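Local coordinates for protein alternansucrase (Leuconostoc mesenteroides, PDB 6HVG) that belongs to glycoside hydrolase family 70, pairing a calcium-binding catalytic-domain core related to the TIM barrel with repeats of the choline-binding type, at residues 419-424 / 435-440; 486-491 / 498-503; 636-639 / 643-646; 1224-1227 / 1232-1235. All coordinates share one frame; numbering follows the deposited sequence.

Interaction 1: 419-424 / 435-440; sequences TDILKN and DMRPLL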
loop_
_atom_site.group_PDB
_atom_site.type_symbol
_atom_site.label_atom_id
_atom_site.label_comp_id
_atom_site.label_asym_id
_atom_site.label_seq_id
_atom_site.Cartn_x
_atom_site.Cartn_y
_atom_site.Cartn_z
ATOM N N THR A 419 -37.830 -28.777 -11.217
ATOM C CA THR A 419 -38.927 -29.710 -10.997
ATOM C C THR A 419 -38.561 -31.132 -11.464
ATOM O O THR A 419 -38.688 -32.098 -10.706
ATOM C CB THR A 419 -40.211 -29.212 -11.709
ATOM O OG1 THR A 419 -40.566 -27.924 -11.195
ATOM C CG2 THR A 419 -41.380 -30.170 -11.489
ATOM N N ASP A 420 -38.116 -31.236 -12.715
ATOM C CA ASP A 420 -37.692 -32.512 -13.320
ATOM C C ASP A 420 -36.257 -32.395 -13.854
ATOM O O ASP A 420 -35.733 -31.286 -14.041
ATOM C CB ASP A 420 -38.626 -32.929 -14.477
ATOM C CG ASP A 420 -40.060 -33.164 -14.035
ATOM O OD1 ASP A 420 -40.321 -34.056 -13.206
ATOM O OD2 ASP A 420 -40.951 -32.457 -14.546
ATOM N N ILE A 421 -35.654 -33.552 -14.108
ATOM C CA ILE A 421 -34.276 -33.650 -14.564
ATOM C C ILE A 421 -34.247 -34.533 -15.809
ATOM O O ILE A 421 -34.786 -35.637 -15.809
ATOM C CB ILE A 421 -33.385 -34.304 -13.489
ATOM C CG1 ILE A 421 -33.175 -33.361 -12.291
ATOM C CG2 ILE A 421 -32.047 -34.749 -14.095
ATOM C CD1 ILE A 421 -32.091 -32.333 -12.487
ATOM N N LEU A 422 -33.592 -34.054 -16.858
ATOM C CA LEU A 422 -33.416 -34.814 -18.095
ATOM C C LEU A 422 -32.289 -35.825 -17.920
ATOM O O LEU A 422 -31.237 -35.657 -18.508
ATOM C CB LEU A 422 -33.095 -33.847 -19.241
ATOM C CG LEU A 422 -32.909 -34.392 -20.648
ATOM C CD1 LEU A 422 -34.258 -34.785 -21.236
ATOM C CD2 LEU A 422 -32.174 -33.414 -21.571
ATOM N N LYS A 423 -32.505 -36.874 -17.116
ATOM C CA LYS A 423 -31.426 -37.827 -16.810
ATOM C C LYS A 423 -30.852 -38.373 -18.116
ATOM O O LYS A 423 -31.595 -38.665 -19.052
ATOM C CB LYS A 423 -31.872 -38.958 -15.852
ATOM C CG LYS A 423 -32.751 -40.038 -16.472
ATOM C CD LYS A 423 -32.610 -41.405 -15.776
ATOM C CE LYS A 423 -33.726 -42.411 -16.186
ATOM N NZ LYS A 423 -33.243 -43.755 -16.642
ATOM N N ASN A 424 -29.522 -38.399 -18.191
ATOM C CA ASN A 424 -28.793 -38.973 -19.317
ATOM C C ASN A 424 -29.160 -38.357 -20.669
ATOM O O ASN A 424 -28.734 -38.856 -21.723
ATOM C CB ASN A 424 -29.010 -40.499 -19.357
ATOM C CG ASN A 424 -27.971 -41.237 -20.192
ATOM O OD1 ASN A 424 -26.845 -40.770 -20.368
ATOM N ND2 ASN A 424 -28.345 -42.409 -20.690
ATOM N N ASP A 435 -30.737 -33.525 -6.175
ATOM C CA ASP A 435 -30.536 -33.206 -7.604
ATOM C C ASP A 435 -30.560 -31.705 -7.845
ATOM O O ASP A 435 -31.559 -31.133 -8.276
ATOM C CB ASP A 435 -31.606 -33.884 -8.481
ATOM C CG ASP A 435 -31.399 -35.369 -8.618
ATOM O OD1 ASP A 435 -30.234 -35.811 -8.590
ATOM O OD2 ASP A 435 -32.409 -36.101 -8.729
ATOM N N MET A 436 -29.439 -31.072 -7.560
ATOM C CA MET A 436 -29.308 -29.630 -7.688
ATOM C C MET A 436 -28.634 -29.366 -9.018
ATOM O O MET A 436 -27.779 -30.135 -9.448
ATOM C CB MET A 436 -28.488 -29.068 -6.524
ATOM C CG MET A 436 -29.234 -29.135 -5.207
ATOM S SD MET A 436 -30.414 -27.767 -5.095
ATOM C CE MET A 436 -30.811 -27.780 -3.352
ATOM N N ARG A 437 -29.032 -28.301 -9.698
ATOM C CA ARG A 437 -28.431 -27.953 -10.975
ATOM C C ARG A 437 -28.097 -26.461 -10.999
ATOM O O ARG A 437 -28.717 -25.680 -10.297
ATOM C CB ARG A 437 -29.378 -28.306 -12.131
ATOM C CG ARG A 437 -29.484 -29.795 -12.452
ATOM C CD ARG A 437 -28.180 -30.334 -13.040
ATOM N NE ARG A 437 -28.211 -31.753 -13.419
ATOM C CZ ARG A 437 -28.153 -32.772 -12.563
ATOM N NH1 ARG A 437 -28.107 -32.552 -11.246
ATOM N NH2 ARG A 437 -28.198 -34.020 -13.009
ATOM N N PRO A 438 -27.101 -26.054 -11.801
ATOM C CA PRO A 438 -26.715 -24.653 -11.847
ATOM C C PRO A 438 -27.779 -23.802 -12.494
ATOM O O PRO A 438 -28.304 -24.154 -13.548
ATOM C CB PRO A 438 -25.432 -24.638 -12.711
ATOM C CG PRO A 438 -25.415 -25.919 -13.410
ATOM C CD PRO A 438 -26.236 -26.896 -12.634
ATOM N N LEU A 439 -28.048 -22.657 -11.886
ATOM C CA LEU A 439 -28.981 -21.697 -12.417
ATOM C C LEU A 439 -28.638 -21.320 -13.853
ATOM O O LEU A 439 -29.524 -21.133 -14.689
ATOM C CB LEU A 439 -28.984 -20.444 -11.534
ATOM C CG LEU A 439 -30.095 -19.423 -11.778
ATOM C CD1 LEU A 439 -31.488 -19.996 -11.571
ATOM C CD2 LEU A 439 -29.883 -18.246 -10.859
ATOM N N LEU A 440 -27.353 -21.193 -14.144
ATOM C CA LEU A 440 -26.895 -20.799 -15.476
ATOM C C LEU A 440 -27.087 -21.853 -16.584
ATOM O O LEU A 440 -26.802 -21.579 -17.758
ATOM C CB LEU A 440 -25.425 -20.360 -15.424
ATOM C CG LEU A 440 -25.077 -19.109 -14.594
ATOM C CD1 LEU A 440 -23.573 -18.902 -14.532
ATOM C CD2 LEU A 440 -25.737 -17.867 -15.174
#

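Interaction 2: 486-491 / 498-503; sequences TAIEQQ and TEWLRD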
loop_
_atom_site.group_PDB
_atom_site.type_symbol
_atom_site.label_atom_id
_atom_site.label_comp_id
_atom_site.label_asym_id
_atom_site.label_seq_id
_atom_site.Cartn_x
_atom_site.Cartn_y
_atom_site.Cartn_z
ATOM N N THR A 486 -28.563 -31.068 -22.397
ATOM C CA THR A 486 -28.564 -32.482 -22.719
ATOM C C THR A 486 -27.131 -33.026 -22.507
ATOM O O THR A 486 -26.907 -33.959 -21.739
ATOM C CB THR A 486 -29.103 -32.713 -24.157
ATOM O OG1 THR A 486 -30.512 -32.453 -24.176
ATOM C CG2 THR A 486 -28.838 -34.147 -24.643
ATOM N N ALA A 487 -26.158 -32.395 -23.143
ATOM C CA ALA A 487 -24.765 -32.819 -23.022
ATOM C C ALA A 487 -24.304 -32.856 -21.583
ATOM O O ALA A 487 -23.518 -33.720 -21.214
ATOM C CB ALA A 487 -23.864 -31.909 -23.841
ATOM N N ILE A 488 -24.769 -31.908 -20.778
ATOM C CA ILE A 488 -24.428 -31.886 -19.374
ATOM C C ILE A 488 -24.944 -33.140 -18.675
ATOM O O ILE A 488 -24.219 -33.769 -17.900
ATOM C CB ILE A 488 -24.955 -30.614 -18.669
ATOM C CG1 ILE A 488 -24.074 -29.417 -19.040
ATOM C CG2 ILE A 488 -24.943 -30.769 -17.136
ATOM C CD1 ILE A 488 -24.679 -28.072 -18.703
ATOM N N GLU A 489 -26.183 -33.516 -18.940
ATOM C CA GLU A 489 -26.769 -34.661 -18.253
ATOM C C GLU A 489 -26.088 -35.968 -18.639
ATOM O O GLU A 489 -26.070 -36.927 -17.848
ATOM C CB GLU A 489 -28.264 -34.731 -18.507
ATOM C CG GLU A 489 -29.047 -33.514 -18.029
ATOM C CD GLU A 489 -29.196 -33.413 -16.510
ATOM O OE1 GLU A 489 -28.476 -34.104 -15.768
ATOM O OE2 GLU A 489 -30.038 -32.606 -16.073
ATOM N N GLN A 490 -25.518 -35.993 -19.844
ATOM C CA GLN A 490 -24.751 -37.147 -20.325
ATOM C C GLN A 490 -23.402 -37.333 -19.620
ATOM O O GLN A 490 -23.027 -38.462 -19.286
ATOM C CB GLN A 490 -24.537 -37.045 -21.840
ATOM C CG GLN A 490 -25.807 -37.270 -22.660
ATOM C CD GLN A 490 -25.640 -36.893 -24.119
ATOM O OE1 GLN A 490 -24.613 -36.339 -24.514
ATOM N NE2 GLN A 490 -26.665 -37.163 -24.922
ATOM N N GLN A 491 -22.677 -36.234 -19.408
ATOM C CA GLN A 491 -21.411 -36.297 -18.690
ATOM C C GLN A 491 -21.633 -36.502 -17.188
ATOM O O GLN A 491 -20.713 -36.952 -16.509
ATOM C CB GLN A 491 -20.544 -35.067 -18.945
ATOM C CG GLN A 491 -20.079 -34.863 -20.378
ATOM C CD GLN A 491 -18.885 -35.707 -20.796
ATOM O OE1 GLN A 491 -18.901 -36.356 -21.847
ATOM N NE2 GLN A 491 -17.811 -35.654 -19.994
ATOM N N THR A 498 -21.271 -34.506 -10.048
ATOM C CA THR A 498 -21.500 -33.133 -10.505
ATOM C C THR A 498 -20.354 -32.169 -10.186
ATOM O O THR A 498 -20.461 -30.975 -10.453
ATOM C CB THR A 498 -22.801 -32.546 -9.899
ATOM O OG1 THR A 498 -22.773 -32.616 -8.464
ATOM C CG2 THR A 498 -24.028 -33.278 -10.409
ATOM N N GLU A 499 -19.266 -32.669 -9.606
ATOM C CA GLU A 499 -18.166 -31.791 -9.191
ATOM C C GLU A 499 -17.447 -31.192 -10.381
ATOM O O GLU A 499 -16.988 -30.058 -10.324
ATOM C CB GLU A 499 -17.170 -32.524 -8.274
ATOM C CG GLU A 499 -17.752 -32.992 -6.937
ATOM C CD GLU A 499 -18.306 -31.857 -6.064
ATOM O OE1 GLU A 499 -17.709 -30.748 -6.046
ATOM O OE2 GLU A 499 -19.344 -32.077 -5.390
ATOM N N TRP A 500 -17.331 -31.961 -11.454
ATOM C CA TRP A 500 -16.762 -31.450 -12.711
ATOM C C TRP A 500 -17.515 -30.193 -13.210
ATOM O O TRP A 500 -16.905 -29.272 -13.758
ATOM C CB TRP A 500 -16.759 -32.541 -13.798
ATOM C CG TRP A 500 -18.119 -32.850 -14.256
ATOM C CD1 TRP A 500 -19.008 -33.706 -13.669
ATOM C CD2 TRP A 500 -18.798 -32.247 -15.359
ATOM N NE1 TRP A 500 -20.186 -33.698 -14.360
ATOM C CE2 TRP A 500 -20.088 -32.808 -15.404
ATOM C CE3 TRP A 500 -18.437 -31.292 -16.323
ATOM C CZ2 TRP A 500 -21.026 -32.443 -16.379
ATOM C CZ3 TRP A 500 -19.370 -30.936 -17.283
ATOM C CH2 TRP A 500 -20.649 -31.514 -17.305
ATOM N N LEU A 501 -18.840 -30.173 -13.007
ATOM C CA LEU A 501 -19.697 -29.042 -13.395
ATOM C C LEU A 501 -19.532 -27.855 -12.437
ATOM O O LEU A 501 -19.410 -26.723 -12.877
ATOM C CB LEU A 501 -21.162 -29.477 -13.444
ATOM C CG LEU A 501 -22.210 -28.493 -13.993
ATOM C CD1 LEU A 501 -22.001 -28.101 -15.448
ATOM C CD2 LEU A 501 -23.586 -29.117 -13.860
ATOM N N ARG A 502 -19.483 -28.114 -11.136
ATOM C CA ARG A 502 -19.197 -27.049 -10.166
ATOM C C ARG A 502 -17.950 -26.272 -10.579
ATOM O O ARG A 502 -17.925 -25.049 -10.543
ATOM C CB ARG A 502 -18.994 -27.613 -8.759
ATOM C CG ARG A 502 -20.250 -28.178 -8.116
ATOM C CD ARG A 502 -21.064 -27.101 -7.432
ATOM N NE ARG A 502 -22.265 -27.644 -6.800
ATOM C CZ ARG A 502 -23.201 -26.921 -6.190
ATOM N NH1 ARG A 502 -23.116 -25.603 -6.121
ATOM N NH2 ARG A 502 -24.255 -27.519 -5.660
ATOM N N ASP A 503 -16.908 -26.995 -10.966
ATOM C CA ASP A 503 -15.641 -26.372 -11.367
ATOM C C ASP A 503 -15.763 -25.630 -12.694
ATOM O O ASP A 503 -15.124 -24.600 -12.886
ATOM C CB ASP A 503 -14.522 -27.425 -11.441
ATOM C CG ASP A 503 -14.234 -28.079 -10.079
ATOM O OD1 ASP A 503 -14.575 -27.468 -9.029
ATOM O OD2 ASP A 503 -13.658 -29.200 -10.061
#

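Interaction 3: 636-639 / 643-646; sequences DYFK and GTDK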
loop_
_atom_site.group_PDB
_atom_site.type_symbol
_atom_site.label_atom_id
_atom_site.label_comp_id
_atom_site.label_asym_id
_atom_site.label_seq_id
_atom_site.Cartn_x
_atom_site.Cartn_y
_atom_site.Cartn_z
ATOM N N ASP A 636 -9.375 5.033 30.930
ATOM C CA ASP A 636 -10.281 5.034 32.078
ATOM C C ASP A 636 -10.356 3.683 32.789
ATOM O O ASP A 636 -10.530 3.642 34.003
ATOM C CB ASP A 636 -11.673 5.505 31.635
ATOM C CG ASP A 636 -11.678 6.968 31.210
ATOM O OD1 ASP A 636 -10.601 7.603 31.259
ATOM O OD2 ASP A 636 -12.754 7.483 30.829
ATOM N N TYR A 637 -10.233 2.602 32.026
ATOM C CA TYR A 637 -10.189 1.242 32.562
ATOM C C TYR A 637 -8.978 1.074 33.467
ATOM O O TYR A 637 -9.094 0.639 34.602
ATOM C CB TYR A 637 -10.146 0.215 31.416
ATOM C CG TYR A 637 -9.944 -1.203 31.877
ATOM C CD1 TYR A 637 -11.013 -1.964 32.375
ATOM C CD2 TYR A 637 -8.685 -1.784 31.860
ATOM C CE1 TYR A 637 -10.816 -3.257 32.826
ATOM C CE2 TYR A 637 -8.490 -3.081 32.306
ATOM C CZ TYR A 637 -9.560 -3.799 32.789
ATOM O OH TYR A 637 -9.372 -5.069 33.228
ATOM N N PHE A 638 -7.816 1.463 32.964
ATOM C CA PHE A 638 -6.591 1.435 33.757
ATOM C C PHE A 638 -6.656 2.335 35.004
ATOM O O PHE A 638 -6.098 1.988 36.050
ATOM C CB PHE A 638 -5.386 1.829 32.908
ATOM C CG PHE A 638 -4.831 0.703 32.076
ATOM C CD1 PHE A 638 -5.556 0.170 31.032
ATOM C CD2 PHE A 638 -3.557 0.227 32.302
ATOM C CE1 PHE A 638 -5.045 -0.836 30.248
ATOM C CE2 PHE A 638 -3.047 -0.806 31.533
ATOM C CZ PHE A 638 -3.799 -1.342 30.513
ATOM N N LYS A 639 -7.336 3.474 34.897
ATOM C CA LYS A 639 -7.526 4.357 36.039
ATOM C C LYS A 639 -8.363 3.659 37.105
ATOM O O LYS A 639 -7.987 3.640 38.284
ATOM C CB LYS A 639 -8.187 5.665 35.616
ATOM C CG LYS A 639 -7.267 6.633 34.895
ATOM C CD LYS A 639 -8.031 7.758 34.181
ATOM C CE LYS A 639 -7.058 8.775 33.595
ATOM N NZ LYS A 639 -7.620 9.652 32.542
ATOM N N GLY A 643 -5.546 2.566 39.473
ATOM C CA GLY A 643 -5.255 3.917 39.969
ATOM C C GLY A 643 -4.035 4.560 39.315
ATOM O O GLY A 643 -3.202 5.150 39.989
ATOM N N THR A 644 -3.948 4.462 37.991
ATOM C CA THR A 644 -2.824 5.005 37.237
ATOM C C THR A 644 -2.704 6.514 37.335
ATOM O O THR A 644 -1.602 7.064 37.183
ATOM C CB THR A 644 -2.899 4.623 35.747
ATOM O OG1 THR A 644 -4.176 4.996 35.204
ATOM C CG2 THR A 644 -2.684 3.123 35.581
ATOM N N ASP A 645 -3.812 7.194 37.596
ATOM C CA ASP A 645 -3.767 8.651 37.770
ATOM C C ASP A 645 -3.409 9.093 39.196
ATOM O O ASP A 645 -3.340 10.296 39.451
ATOM C CB ASP A 645 -5.057 9.324 37.283
ATOM C CG ASP A 645 -6.314 8.770 37.929
ATOM O OD1 ASP A 645 -6.260 7.686 38.578
ATOM O OD2 ASP A 645 -7.378 9.415 37.750
ATOM N N LYS A 646 -3.140 8.145 40.101
ATOM C CA LYS A 646 -2.879 8.474 41.508
ATOM C C LYS A 646 -1.406 8.789 41.771
ATOM O O LYS A 646 -1.096 9.677 42.564
ATOM C CB LYS A 646 -3.303 7.328 42.450
ATOM C CG LYS A 646 -4.756 6.887 42.400
ATOM C CD LYS A 646 -5.744 7.872 43.020
ATOM C CE LYS A 646 -6.100 9.041 42.082
ATOM N NZ LYS A 646 -7.528 9.502 42.117
#

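Interaction 4: 1224-1227 / 1232-1235; sequences KQNQ and QPID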
loop_
_atom_site.group_PDB
_atom_site.type_symbol
_atom_site.label_atom_id
_atom_site.label_comp_id
_atom_site.label_asym_id
_atom_site.label_seq_id
_atom_site.Cartn_x
_atom_site.Cartn_y
_atom_site.Cartn_z
ATOM N N LYS A 1224 -21.333 4.351 32.385
ATOM C CA LYS A 1224 -22.192 5.539 32.404
ATOM C C LYS A 1224 -21.554 6.782 31.787
ATOM O O LYS A 1224 -22.263 7.686 31.374
ATOM C CB LYS A 1224 -22.649 5.831 33.832
ATOM C CG LYS A 1224 -23.663 4.809 34.362
ATOM C CD LYS A 1224 -23.935 4.971 35.858
ATOM C CE LYS A 1224 -24.752 6.216 36.169
ATOM N NZ LYS A 1224 -24.850 6.416 37.638
ATOM N N GLN A 1225 -20.230 6.822 31.711
ATOM C CA GLN A 1225 -19.515 7.960 31.126
ATOM C C GLN A 1225 -19.683 8.043 29.614
ATOM O O GLN A 1225 -19.459 7.052 28.913
ATOM C CB GLN A 1225 -18.023 7.834 31.439
ATOM C CG GLN A 1225 -17.129 8.834 30.718
ATOM C CD GLN A 1225 -17.109 10.194 31.380
ATOM O OE1 GLN A 1225 -17.098 10.299 32.615
ATOM N NE2 GLN A 1225 -17.054 11.246 30.568
ATOM N N ASN A 1226 -20.045 9.226 29.115
ATOM C CA ASN A 1226 -20.170 9.446 27.663
ATOM C C ASN A 1226 -18.842 9.556 26.938
ATOM O O ASN A 1226 -17.918 10.200 27.410
ATOM C CB ASN A 1226 -20.945 10.721 27.347
ATOM C CG ASN A 1226 -22.420 10.589 27.621
ATOM O OD1 ASN A 1226 -23.038 9.572 27.309
ATOM N ND2 ASN A 1226 -22.998 11.623 28.204
ATOM N N GLN A 1227 -18.781 8.907 25.781
ATOM C CA GLN A 1227 -17.663 8.976 24.860
ATOM C C GLN A 1227 -17.861 10.143 23.905
ATOM O O GLN A 1227 -18.974 10.493 23.593
ATOM C CB GLN A 1227 -17.570 7.665 24.066
ATOM C CG GLN A 1227 -17.282 6.444 24.921
ATOM C CD GLN A 1227 -15.936 6.534 25.559
ATOM O OE1 GLN A 1227 -15.031 7.203 25.025
ATOM N NE2 GLN A 1227 -15.767 5.871 26.700
ATOM N N GLN A 1232 -22.588 9.140 23.518
ATOM C CA GLN A 1232 -23.218 8.037 24.242
ATOM C C GLN A 1232 -22.178 7.335 25.096
ATOM O O GLN A 1232 -20.987 7.467 24.847
ATOM C CB GLN A 1232 -23.823 7.025 23.256
ATOM C CG GLN A 1232 -25.062 7.521 22.526
ATOM C CD GLN A 1232 -26.238 7.731 23.482
ATOM O OE1 GLN A 1232 -26.665 8.867 23.724
ATOM N NE2 GLN A 1232 -26.744 6.636 24.057
ATOM N N PRO A 1233 -22.623 6.593 26.115
ATOM C CA PRO A 1233 -21.710 5.727 26.829
ATOM C C PRO A 1233 -21.600 4.374 26.125
ATOM O O PRO A 1233 -22.434 4.043 25.282
ATOM C CB PRO A 1233 -22.389 5.582 28.194
ATOM C CG PRO A 1233 -23.835 5.755 27.936
ATOM C CD PRO A 1233 -23.992 6.500 26.646
ATOM N N ILE A 1234 -20.600 3.588 26.480
ATOM C CA ILE A 1234 -20.507 2.227 25.971
ATOM C C ILE A 1234 -21.715 1.422 26.435
ATOM O O ILE A 1234 -22.325 1.708 27.487
ATOM C CB ILE A 1234 -19.199 1.510 26.388
ATOM C CG1 ILE A 1234 -19.110 1.339 27.902
ATOM C CG2 ILE A 1234 -17.972 2.271 25.881
ATOM C CD1 ILE A 1234 -18.005 0.394 28.323
ATOM N N ASP A 1235 -22.064 0.424 25.631
ATOM C CA ASP A 1235 -23.281 -0.327 25.830
ATOM C C ASP A 1235 -22.947 -1.801 26.014
ATOM O O ASP A 1235 -22.687 -2.507 25.052
ATOM C CB ASP A 1235 -24.223 -0.091 24.633
ATOM C CG ASP A 1235 -25.561 -0.787 24.774
ATOM O OD1 ASP A 1235 -25.815 -1.432 25.824
ATOM O OD2 ASP A 1235 -26.358 -0.699 23.806
#

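Interaction 1: 419-424 / 435-440
Ile-421 lies against Arg-437 where two small antiparallel sheets pack together: strand 420-423, half of a β-hairpin with 427-430, and strand 437-438, which pairs with 415-416. No hydrogen bond crosses between the two segments, so the contact rests on side chains. Ile-421 supplies most of it. Its CG1 lies beside the backbone N (chi1 -71°), and its CD1 is brought over one face of the Arg-437 guanidinium, close to the centre of the group and 3.9 Å above its plane. The same methyl also reaches the aliphatic part of the arginine, with Ile-421 CD1 3.6 Å from Arg-437 CG, and the two side chains run at about a right angle. A looser apolar touch joins Ile-421 CG1 to Asp-435 CB at 4.2 Å, while the aspartate carboxylate turns its OD2 to the hydroxyl of Thr-432. The arginine chain bends at its second torsion (chi2 -68°), which folds the guanidinium back beside its own strand. Several bonds then fix the rotation of this buried charge: NH2 forms a salt bridge with Glu-489 of helix 474-495, and NH1 turns back to the preceding residue. That last bond, Arg-437 NH1 to Met-436 O, measures 3.0 Å; the oxygen sits almost in the guanidinium plane, whereas the nitrogen stands well above the plane of the carbonyl.

Interaction 2: 486-491 / 498-503
Trp-500 reaches from helix 499-511 to Gln-491 and Ile-488 where helices 474-495 and 499-511, joined by a short turn, pack against each other in a splayed, roughly antiparallel pair. The axes of the two short segments run at 133° to each other and come within 11.1 Å. The tryptophan places its CG between the backbone N and the carbonyl carbon (chi1 70°), a torsion that swings the indole toward the preceding helix. Its benzene-ring corner does the touching: Trp-500 CZ2 lies 3.7 Å from Gln-491 CB, and Ile-488 O comes up at the ring edge, near the indole plane, 3.8 Å from Trp-500 CZ2. Leu-501 CB sits over a face of the same ring, above its centre, so the next residue in the helix backs the indole. The indole NE1 makes a weak hydrogen bond to Ser-497 O in the turn. Beside the tryptophan, Leu-501 holds CG anti to its backbone N (chi1 -173°) and sends CD2 to within 3.9 Å of Ile-488 CG2; these two branched chains meet at about a right angle. Gln-491 meets the indole through its CB. Around the pair, Ile-488 also packs on Tyr-453 and Leu-462 of helix 447-462, Glu-489 faces Ile-421 of strand 420-423, and Leu-501 rests on Trp-415 of strand 415-416.

Interaction 3: 636-639 / 643-646
A helix C-terminus runs straight into a type I β-turn here, with Lys-639 and Phe-638 of the last turns of helix 629-642 touching Gly-643 to Asp-645. Gly-643 is the first residue to leave helical geometry and takes a left-handed conformation (phi 53°). Its amide still closes a helical bond, Gly-643 N to Lys-639 O at 2.9 Å, although the angle at the hydrogen is a bent 131° and the donor rises out of the carbonyl plane. The turn that follows is closed by Lys-646 N bonding to Gly-643 O, an oxygen that also accepts from Asn-650 ND2. Lys-639 carries most of the side-chain contact. Extended beyond CG, it passes at about a right angle to both Thr-644 and Asp-645, with its CG 3.5 Å from Thr-644 OG1 and 3.8 Å from Asp-645 CG. The threonine hydroxyl sits between its backbone N and carbonyl carbon (chi1 53°), which leaves CG2 to lie 3.6 Å from Phe-638 O and near the edge of the Phe-638 ring. At its far end the lysine makes a long salt bridge to Asp-636, which has Lys-632 as a second partner. Phe-638 continues inward onto Met-601 of helix 587-601, next to Tyr-637 on Leu-594 and Leu-597, while Lys-639 and Thr-644 meet Val-1033 of a loop.

Interaction 4: 1224-1227 / 1232-1235
Gln-1227 and Gln-1232 hold the firm inner part of this contact. Gln-1227 N donates to Gln-1232 O over 2.8 Å in a nearly straight bond (171° at the hydrogen), with the donor raised about 40° out of the carbonyl plane. The side chain of Gln-1227 lies alongside that oxygen, its CB 3.5 Å from Gln-1232 O. That chain is bent at its second torsion (chi2 -65°) and is buried against Ile-633 of helix 629-642 and Gln-590 of helix 587-601. Ile-1234 faces the same interior, packing on Gln-590 and Leu-594 and coming only distantly near the Gln-1227 amide. Pro-1233 is the middle of the contact: its CA makes a CH···O approach to Gln-1225 O at 3.3 Å, and its CB lies 3.8 Å from Lys-1224 O. On the solvent side the exposed Asn-1226 still fits closely, its OD1 3.2 Å from Pro-1233 N, but a proline nitrogen has no hydrogen to give, so this is contact without a bond. The looser part is made by Lys-1224, Gln-1225 and Gln-1232, which all start their side chains away from the facing segment; the amide of Gln-1225 makes a weak bond to Asn-1226 O of its own segment. Between the segments, Thr-1230 OG1 accepts a hydrogen bond from Gln-1232 N. Together these features mark a hairpin-like chain reversal within the long loop between helix 1220-1224 and strand 1248-1252, rather than a regular β-hairpin.

Overall arrangement
The four contacts form two separate groups. Interactions 1 and 2 adjoin, their centres about 10 Å apart, and share a salt bridge in which Arg-437 NH2 meets Glu-489 OE1 at 2.8 Å; Leu-422 also packs on Thr-486 and Glu-489, seating the hairpin on helix 474-495. Interactions 3 and 4 lie about 17 Å apart between centres and about 5 Å between nearest atoms, without touching. Lys-632 links them, meeting Asp-636 on one side and Gln-1225 and Gln-1227 on the other. Between the groups, centres stand 56 to 66 Å apart. The calcium ligands Glu-575, Asp-581, Asn-625 and Asp-1159 belong to none of these segments.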